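Local coordinates for protein nickel-dependent hydrogenase large subunit (Allochromatium vinosum, PDB 3MYR) that catalyses, as the large subunit of a heterodimeric [NiFe] hydrogenase, the oxidation of molecular hydrogen at a nickel-iron centre, passing the electrons to an acceptor, at residues 108-113 with 192-197; 393-398 with 422-427. All coordinates share one frame; numbering follows the deposited sequence.

Overall arrangement
Contacts 1 and 2 follow one another along the chain, so they neither nest nor cross. Contact 1 closes first: helix 86-112 ends against the later part of helix 181-201, after 78 intervening residues that are more than half helical and contain no strand. Contact 2 closes a much shorter excursion of 23 residues, in which the chain leaves helix 390-399, runs through helix 403-416 and returns as the lead-in to helix 426-456. The centres of contact 1 and contact 2 lie about 23 Å apart; the nearest atoms of contact 1 and contact 2 are about 5 Å apart and do not touch. Thr430 of helix 426-456 connects the regions: its hydroxyl is hydrogen-bonded to His112 of 108-113 and to the carbonyl of Thr426 in 422-427.

Contact 1. Residues 108-113 with 192-197; sequences FYHLHA and LEALAW
The imidazole of His110 fits against Ala194 and Leu195 in the tightly packed part of this buried contact. Leu195 places CD2 over one face of the ring, 3.7 Å from its centroid and only 19° off the normal, a CH-pi contact. Tyr109 CB of the same helix as the histidine lies above the opposite face, offset toward the rim. The outer corner of the ring is pressed as well, with His110 NE2 3.4 Å from Leu195 CG and His110 CE1 3.6 Å from Ala194 CB. A chi1 of -56° sets the ring beside the backbone N and extends it toward helix 181-201, where NE2 is hydrogen-bonded to the carbonyl of Tyr191. Replacing His110 by alanine is likely to cost the Tyr191 carbonyl its hydrogen bond from NE2 and to open a gap beneath Leu195 CD2. The packing is thinner at Tyr109, whose CD2 meets the Ala194 methyl at 3.8 Å while Phe108 CD1 covers one face of the phenol ring. On the looser side, the partly exposed Leu192 points away and packs on Glu30 of the small subunit, which also touches Leu195. The axes of the short helical segments 108-112 and 192-197 cross at -115°, 9.6 Å apart at closest approach. Helix 236-265 packs alongside both helices, through Val256 against Tyr109 and Phe252 against Ala194, and Asp260 binds the Tyr109 hydroxyl.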
ATOM      1  N   PHE B 108       9.659  -1.194   7.405  1.00 19.87           N
ATOM      2  CA  PHE B 108      10.817  -1.004   8.242  1.00 19.60           C
ATOM      3  C   PHE B 108      12.140  -0.893   7.429  1.00 20.54           C
ATOM      4  O   PHE B 108      12.913   0.033   7.648  1.00 19.47           O
ATOM      5  CB  PHE B 108      10.955  -2.061   9.317  1.00 19.83           C
ATOM      6  CG  PHE B 108      12.185  -1.816  10.204  1.00 24.16           C
ATOM      7  CD1 PHE B 108      13.359  -2.541  10.020  1.00 18.94           C
ATOM      8  CD2 PHE B 108      12.158  -0.794  11.161  1.00 25.10           C
ATOM      9  CE1 PHE B 108      14.527  -2.270  10.838  1.00 25.91           C
ATOM     10  CE2 PHE B 108      13.256  -0.506  11.974  1.00 30.92           C
ATOM     11  CZ  PHE B 108      14.463  -1.259  11.811  1.00 30.99           C
ATOM     12  N   TYR B 109      12.426  -1.853   6.551  1.00 19.14           N
ATOM     13  CA  TYR B 109      13.680  -1.813   5.806  1.00 19.89           C
ATOM     14  C   TYR B 109      13.673  -0.777   4.708  1.00 22.45           C
ATOM     15  O   TYR B 109      14.586   0.044   4.645  1.00 23.12           O
ATOM     16  CB  TYR B 109      14.113  -3.188   5.279  1.00 17.25           C
ATOM     17  CG  TYR B 109      14.513  -4.070   6.408  1.00 19.24           C
ATOM     18  CD1 TYR B 109      15.745  -3.889   7.049  1.00 19.23           C
ATOM     19  CD2 TYR B 109      13.614  -4.949   6.959  1.00 18.88           C
ATOM     20  CE1 TYR B 109      16.092  -4.689   8.132  1.00 19.74           C
ATOM     21  CE2 TYR B 109      13.935  -5.734   8.055  1.00 18.32           C
ATOM     22  CZ  TYR B 109      15.172  -5.578   8.646  1.00 23.16           C
ATOM     23  OH  TYR B 109      15.513  -6.331   9.745  1.00 20.97           O
ATOM     24  N   HIS B 110      12.654  -0.785   3.865  1.00 18.91           N
ATOM     25  CA  HIS B 110      12.769  -0.085   2.592  1.00 20.18           C
ATOM     26  C   HIS B 110      12.277   1.334   2.662  1.00 20.21           C
ATOM     27  O   HIS B 110      12.749   2.191   1.900  1.00 20.94           O
ATOM     28  CB  HIS B 110      12.051  -0.905   1.484  1.00 21.60           C
ATOM     29  CG  HIS B 110      12.607  -2.291   1.402  1.00 21.50           C
ATOM     30  ND1 HIS B 110      11.830  -3.414   1.490  1.00 21.20           N
ATOM     31  CD2 HIS B 110      13.900  -2.724   1.437  1.00 18.17           C
ATOM     32  CE1 HIS B 110      12.607  -4.491   1.505  1.00 20.19           C
ATOM     33  NE2 HIS B 110      13.869  -4.093   1.450  1.00 20.63           N
ATOM     34  N   LEU B 111      11.412   1.618   3.628  1.00 20.07           N
ATOM     35  CA  LEU B 111      10.894   2.998   3.825  1.00 20.82           C
ATOM     36  C   LEU B 111      11.474   3.723   5.052  1.00 21.94           C
ATOM     37  O   LEU B 111      11.837   4.890   4.946  1.00 23.57           O
ATOM     38  CB  LEU B 111       9.353   3.057   3.867  1.00 18.61           C
ATOM     39  CG  LEU B 111       8.655   2.314   2.678  1.00 25.04           C
ATOM     40  CD1 LEU B 111       7.128   2.603   2.703  1.00 23.77           C
ATOM     41  CD2 LEU B 111       9.130   2.676   1.368  1.00 21.35           C
ATOM     42  N   HIS B 112      11.644   3.038   6.176  1.00 20.25           N
ATOM     43  CA  HIS B 112      11.961   3.722   7.412  1.00 19.22           C
ATOM     44  C   HIS B 112      13.480   3.698   7.659  1.00 19.80           C
ATOM     45  O   HIS B 112      14.069   4.694   8.105  1.00 21.29           O
ATOM     46  CB  HIS B 112      11.261   2.997   8.618  1.00 19.04           C
ATOM     47  CG  HIS B 112      10.990   3.896   9.813  1.00 20.09           C
ATOM     48  ND1 HIS B 112      11.383   5.220   9.881  1.00 22.94           N
ATOM     49  CD2 HIS B 112      10.346   3.647  10.978  1.00 17.92           C
ATOM     50  CE1 HIS B 112      10.946   5.765  11.018  1.00 17.23           C
ATOM     51  NE2 HIS B 112      10.284   4.832  11.682  1.00 24.77           N
ATOM     52  N   ALA B 113      14.134   2.586   7.355  1.00 19.62           N
ATOM     53  CA  ALA B 113      15.465   2.319   7.930  1.00 20.04           C
ATOM     54  C   ALA B 113      16.535   3.380   7.510  1.00 22.34           C
ATOM     55  O   ALA B 113      17.430   3.718   8.332  1.00 22.22           O
ATOM     56  CB  ALA B 113      15.903   0.965   7.565  1.00 20.04           C
ATOM     57  N   LEU B 192      18.620  -5.780   1.845  1.00 19.22           N
ATOM     58  CA  LEU B 192      18.667  -6.540   0.594  1.00 21.75           C
ATOM     59  C   LEU B 192      18.020  -7.930   0.773  1.00 20.68           C
ATOM     60  O   LEU B 192      17.343  -8.417  -0.136  1.00 21.19           O
ATOM     61  CB  LEU B 192      20.118  -6.703   0.132  1.00 21.63           C
ATOM     62  CG  LEU B 192      20.757  -5.412  -0.420  1.00 26.24           C
ATOM     63  CD1 LEU B 192      22.224  -5.616  -0.535  1.00 21.44           C
ATOM     64  CD2 LEU B 192      20.186  -4.980  -1.784  1.00 26.56           C
ATOM     65  N   GLU B 193      18.265  -8.589   1.916  1.00 18.57           N
ATOM     66  CA  GLU B 193      17.576  -9.854   2.144  1.00 18.68           C
ATOM     67  C   GLU B 193      16.052  -9.643   2.205  1.00 18.30           C
ATOM     68  O   GLU B 193      15.291 -10.498   1.760  1.00 20.56           O
ATOM     69  CB  GLU B 193      18.034 -10.517   3.452  1.00 19.13           C
ATOM     70  CG  GLU B 193      19.502 -10.791   3.543  1.00 23.07           C
ATOM     71  CD  GLU B 193      19.922 -11.874   2.497  1.00 33.55           C
ATOM     72  OE1 GLU B 193      19.060 -12.737   2.164  1.00 29.13           O
ATOM     73  OE2 GLU B 193      21.077 -11.818   1.971  1.00 34.60           O
ATOM     74  N   ALA B 194      15.594  -8.536   2.790  1.00 18.29           N
ATOM     75  CA  ALA B 194      14.162  -8.273   2.874  1.00 16.69           C
ATOM     76  C   ALA B 194      13.543  -8.129   1.494  1.00 19.37           C
ATOM     77  O   ALA B 194      12.386  -8.532   1.325  1.00 19.81           O
ATOM     78  CB  ALA B 194      13.837  -7.000   3.772  1.00 15.51           C
ATOM     79  N   LEU B 195      14.286  -7.594   0.489  1.00 18.55           N
ATOM     80  CA  LEU B 195      13.680  -7.537  -0.832  1.00 18.86           C
ATOM     81  C   LEU B 195      13.495  -8.950  -1.401  1.00 18.01           C
ATOM     82  O   LEU B 195      12.504  -9.189  -2.067  1.00 18.58           O
ATOM     83  CB  LEU B 195      14.518  -6.733  -1.859  1.00 19.26           C
ATOM     84  CG  LEU B 195      14.637  -5.266  -1.607  1.00 21.96           C
ATOM     85  CD1 LEU B 195      15.853  -4.738  -2.441  1.00 23.91           C
ATOM     86  CD2 LEU B 195      13.279  -4.651  -2.034  1.00 20.94           C
ATOM     87  N   ALA B 196      14.474  -9.858  -1.236  1.00 18.97           N
ATOM     88  CA  ALA B 196      14.311 -11.236  -1.756  1.00 18.39           C
ATOM     89  C   ALA B 196      13.183 -11.959  -0.960  1.00 19.84           C
ATOM     90  O   ALA B 196      12.373 -12.691  -1.513  1.00 19.02           O
ATOM     91  CB  ALA B 196      15.610 -12.020  -1.636  1.00 18.46           C
ATOM     92  N   TRP B 197      13.167 -11.762   0.350  1.00 17.49           N
ATOM     93  CA  TRP B 197      12.166 -12.435   1.167  1.00 18.50           C
ATOM     94  C   TRP B 197      10.733 -11.947   0.818  1.00 19.59           C
ATOM     95  O   TRP B 197       9.770 -12.747   0.700  1.00 18.93           O
ATOM     96  CB  TRP B 197      12.473 -12.145   2.677  1.00 17.50           C
ATOM     97  CG  TRP B 197      11.343 -12.553   3.568  1.00 20.19           C
ATOM     98  CD1 TRP B 197      11.122 -13.805   4.138  1.00 17.07           C
ATOM     99  CD2 TRP B 197      10.250 -11.708   3.985  1.00 20.86           C
ATOM    100  NE1 TRP B 197       9.959 -13.742   4.899  1.00 19.41           N
ATOM    101  CE2 TRP B 197       9.446 -12.462   4.853  1.00 19.70           C
ATOM    102  CE3 TRP B 197       9.934 -10.351   3.770  1.00 17.17           C
ATOM    103  CZ2 TRP B 197       8.259 -11.946   5.405  1.00 20.67           C
ATOM    104  CZ3 TRP B 197       8.730  -9.861   4.258  1.00 17.85           C
ATOM    105  CH2 TRP B 197       7.933 -10.650   5.122  1.00 20.37           C
TER

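Contact 2. Residues 393-398 with 422-427; sequences RVLMLY and ALYSTL
The phenol ring of Tyr424 meets the forked end of Leu395 obliquely, and both methyls lie against the CE2 side of the ring. Leu395 CD1 makes the shorter approach, 3.5 Å from Tyr424 CE2, and lies farther from Tyr424 CD2. The other methyl, Leu395 CD2, is shifted toward the outer end of the ring, 3.9 Å from Tyr424 CZ and 3.8 Å from Tyr424 OH. Glu276, Arg308 and Leu310, from loops elsewhere in the chain, also pack on Tyr424. With chi1 at -59°, the Tyr424 ring stands beside its own backbone N and reaches back across the contact to the helix.

Leu395 also serves a second partner: its CD2 is 4.1 Å from CD1 of Leu423, so this one methyl touches both residues of the returning chain. No hydrogen bond spans the two segments; the contact rests on van der Waals packing of Leu395 against Leu423 and the tyrosine. On the helix side Leu395 packs further on Phe281 and Ile305, residues of strands 281-288 and 300-305, while Val409 of helix 403-416 covers Leu423.

The turn in the backbone probably helps bring two consecutive side chains onto the same leucine. Tyr424 is the centre of an inverse gamma turn, closed by a weak bond from Ser425 N to Leu423 O at 2.9 Å. Immediately afterwards Ser425 OG donates to Ala422 O over 2.6 Å, with the donor tilted 21° from the carbonyl plane, and also caps the backbone N of Gly428. The whole is an inverse gamma turn running directly into a serine N-cap, which starts helix 426-456 while the two preceding side chains pack the turn against helix 390-399.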
ATOM      1  N   ARG B 393      -2.963  -0.403  18.477  1.00 23.33           N
ATOM      2  CA  ARG B 393      -3.314  -1.813  18.661  1.00 23.52           C
ATOM      3  C   ARG B 393      -2.538  -2.391  19.821  1.00 24.81           C
ATOM      4  O   ARG B 393      -3.063  -3.161  20.649  1.00 25.84           O
ATOM      5  CB  ARG B 393      -3.083  -2.631  17.366  1.00 22.32           C
ATOM      6  CG  ARG B 393      -4.271  -2.502  16.349  1.00 20.50           C
ATOM      7  CD  ARG B 393      -4.032  -3.476  15.131  1.00 19.71           C
ATOM      8  NE  ARG B 393      -2.822  -3.064  14.386  1.00 19.48           N
ATOM      9  CZ  ARG B 393      -2.767  -2.265  13.318  1.00 21.42           C
ATOM     10  NH1 ARG B 393      -1.594  -2.057  12.705  1.00 19.48           N
ATOM     11  NH2 ARG B 393      -3.857  -1.691  12.827  1.00 19.52           N
ATOM     12  N   VAL B 394      -1.261  -2.061  19.867  1.00 24.06           N
ATOM     13  CA  VAL B 394      -0.424  -2.654  20.913  1.00 25.75           C
ATOM     14  C   VAL B 394      -0.847  -2.095  22.268  1.00 26.46           C
ATOM     15  O   VAL B 394      -0.942  -2.830  23.261  1.00 29.10           O
ATOM     16  CB  VAL B 394       1.093  -2.484  20.629  1.00 26.66           C
ATOM     17  CG1 VAL B 394       1.934  -2.802  21.844  1.00 23.99           C
ATOM     18  CG2 VAL B 394       1.472  -3.382  19.463  1.00 23.71           C
ATOM     19  N   LEU B 395      -1.178  -0.823  22.318  1.00 26.22           N
ATOM     20  CA  LEU B 395      -1.769  -0.282  23.558  1.00 26.44           C
ATOM     21  C   LEU B 395      -3.071  -0.979  23.951  1.00 26.41           C
ATOM     22  O   LEU B 395      -3.233  -1.312  25.122  1.00 27.17           O
ATOM     23  CB  LEU B 395      -1.904   1.263  23.588  1.00 25.49           C
ATOM     24  CG  LEU B 395      -0.610   2.087  23.432  1.00 24.84           C
ATOM     25  CD1 LEU B 395      -0.977   3.532  23.108  1.00 24.74           C
ATOM     26  CD2 LEU B 395       0.224   2.059  24.716  1.00 24.38           C
ATOM     27  N   MET B 396      -3.956  -1.241  22.974  1.00 25.29           N
ATOM     28  CA  MET B 396      -5.221  -1.918  23.242  1.00 25.88           C
ATOM     29  C   MET B 396      -5.014  -3.342  23.734  1.00 26.01           C
ATOM     30  O   MET B 396      -5.702  -3.797  24.640  1.00 27.49           O
ATOM     31  CB  MET B 396      -6.083  -1.949  21.976  1.00 26.87           C
ATOM     32  CG  MET B 396      -7.600  -1.785  22.251  1.00 36.57           C
ATOM     33  SD  MET B 396      -8.062  -0.134  22.911  1.00 39.27           S
ATOM     34  CE  MET B 396      -7.462   1.045  21.670  1.00 34.95           C
ATOM     35  N   LEU B 397      -4.057  -4.059  23.142  1.00 24.49           N
ATOM     36  CA  LEU B 397      -3.722  -5.385  23.564  1.00 24.18           C
ATOM     37  C   LEU B 397      -3.177  -5.367  24.960  1.00 27.69           C
ATOM     38  O   LEU B 397      -3.492  -6.275  25.766  1.00 26.78           O
ATOM     39  CB  LEU B 397      -2.691  -6.054  22.613  1.00 22.22           C
ATOM     40  CG  LEU B 397      -3.327  -6.511  21.281  1.00 23.04           C
ATOM     41  CD1 LEU B 397      -2.245  -6.829  20.215  1.00 24.72           C
ATOM     42  CD2 LEU B 397      -4.258  -7.717  21.510  1.00 22.47           C
ATOM     43  N   TYR B 398      -2.281  -4.413  25.230  1.00 27.03           N
ATOM     44  CA  TYR B 398      -1.693  -4.318  26.542  1.00 29.76           C
ATOM     45  C   TYR B 398      -2.772  -4.045  27.579  1.00 32.10           C
ATOM     46  O   TYR B 398      -2.841  -4.694  28.644  1.00 30.89           O
ATOM     47  CB  TYR B 398      -0.683  -3.138  26.569  1.00 29.88           C
ATOM     48  CG  TYR B 398       0.322  -3.142  27.729  1.00 33.28           C
ATOM     49  CD1 TYR B 398       0.158  -2.276  28.836  1.00 39.16           C
ATOM     50  CD2 TYR B 398       1.388  -4.042  27.732  1.00 29.07           C
ATOM     51  CE1 TYR B 398       1.095  -2.272  29.900  1.00 47.92           C
ATOM     52  CE2 TYR B 398       2.297  -4.081  28.761  1.00 37.09           C
ATOM     53  CZ  TYR B 398       2.162  -3.184  29.848  1.00 46.91           C
ATOM     54  OH  TYR B 398       3.106  -3.203  30.847  1.00 50.38           O
ATOM     55  N   ALA B 422       7.539   5.726  27.382  1.00 28.38           N
ATOM     56  CA  ALA B 422       8.274   5.740  26.121  1.00 28.09           C
ATOM     57  C   ALA B 422       7.510   5.038  24.979  1.00 27.72           C
ATOM     58  O   ALA B 422       7.836   5.224  23.822  1.00 25.27           O
ATOM     59  CB  ALA B 422       9.692   5.132  26.290  1.00 26.56           C
ATOM     60  N   LEU B 423       6.444   4.309  25.270  1.00 27.67           N
ATOM     61  CA  LEU B 423       5.600   3.786  24.158  1.00 27.23           C
ATOM     62  C   LEU B 423       4.993   4.923  23.352  1.00 27.17           C
ATOM     63  O   LEU B 423       4.826   4.802  22.131  1.00 26.74           O
ATOM     64  CB  LEU B 423       4.463   2.915  24.692  1.00 26.86           C
ATOM     65  CG  LEU B 423       5.010   1.648  25.334  1.00 32.24           C
ATOM     66  CD1 LEU B 423       3.893   0.825  25.975  1.00 34.79           C
ATOM     67  CD2 LEU B 423       5.708   0.840  24.268  1.00 33.99           C
ATOM     68  N   TYR B 424       4.670   6.031  24.031  1.00 26.63           N
ATOM     69  CA  TYR B 424       3.972   7.161  23.396  1.00 24.03           C
ATOM     70  C   TYR B 424       4.952   8.067  22.670  1.00 24.84           C
ATOM     71  O   TYR B 424       5.342   9.114  23.185  1.00 21.81           O
ATOM     72  CB  TYR B 424       3.237   7.936  24.450  1.00 25.40           C
ATOM     73  CG  TYR B 424       2.241   7.066  25.159  1.00 27.57           C
ATOM     74  CD1 TYR B 424       2.505   6.565  26.431  1.00 33.59           C
ATOM     75  CD2 TYR B 424       1.011   6.790  24.589  1.00 25.63           C
ATOM     76  CE1 TYR B 424       1.564   5.800  27.121  1.00 32.95           C
ATOM     77  CE2 TYR B 424       0.039   6.078  25.297  1.00 25.07           C
ATOM     78  CZ  TYR B 424       0.332   5.538  26.512  1.00 30.10           C
ATOM     79  OH  TYR B 424      -0.638   4.823  27.168  1.00 31.90           O
ATOM     80  N   SER B 425       5.462   7.577  21.540  1.00 22.79           N
ATOM     81  CA  SER B 425       6.602   8.223  20.921  1.00 23.71           C
ATOM     82  C   SER B 425       6.872   7.629  19.539  1.00 23.30           C
ATOM     83  O   SER B 425       6.343   6.582  19.192  1.00 23.75           O
ATOM     84  CB  SER B 425       7.828   8.030  21.808  1.00 24.20           C
ATOM     85  OG  SER B 425       8.330   6.694  21.705  1.00 24.62           O
ATOM     86  N   THR B 426       7.724   8.281  18.774  1.00 22.25           N
ATOM     87  CA  THR B 426       8.169   7.794  17.504  1.00 20.94           C
ATOM     88  C   THR B 426       8.857   6.428  17.666  1.00 22.80           C
ATOM     89  O   THR B 426       8.619   5.498  16.877  1.00 20.72           O
ATOM     90  CB  THR B 426       9.163   8.822  16.936  1.00 21.78           C
ATOM     91  OG1 THR B 426       8.456  10.013  16.584  1.00 24.22           O
ATOM     92  CG2 THR B 426       9.981   8.256  15.723  1.00 19.82           C
ATOM     93  N   LEU B 427       9.693   6.292  18.696  1.00 22.59           N
ATOM     94  CA  LEU B 427      10.318   4.984  18.925  1.00 23.62           C
ATOM     95  C   LEU B 427       9.251   3.934  19.254  1.00 23.00           C
ATOM     96  O   LEU B 427       9.392   2.812  18.836  1.00 21.02           O
ATOM     97  CB  LEU B 427      11.218   5.020  20.143  1.00 22.84           C
ATOM     98  CG  LEU B 427      12.561   4.284  20.117  1.00 30.57           C
ATOM     99  CD1 LEU B 427      13.184   3.938  21.500  1.00 28.64           C
ATOM    100  CD2 LEU B 427      12.766   3.188  19.180  1.00 36.22           C
TER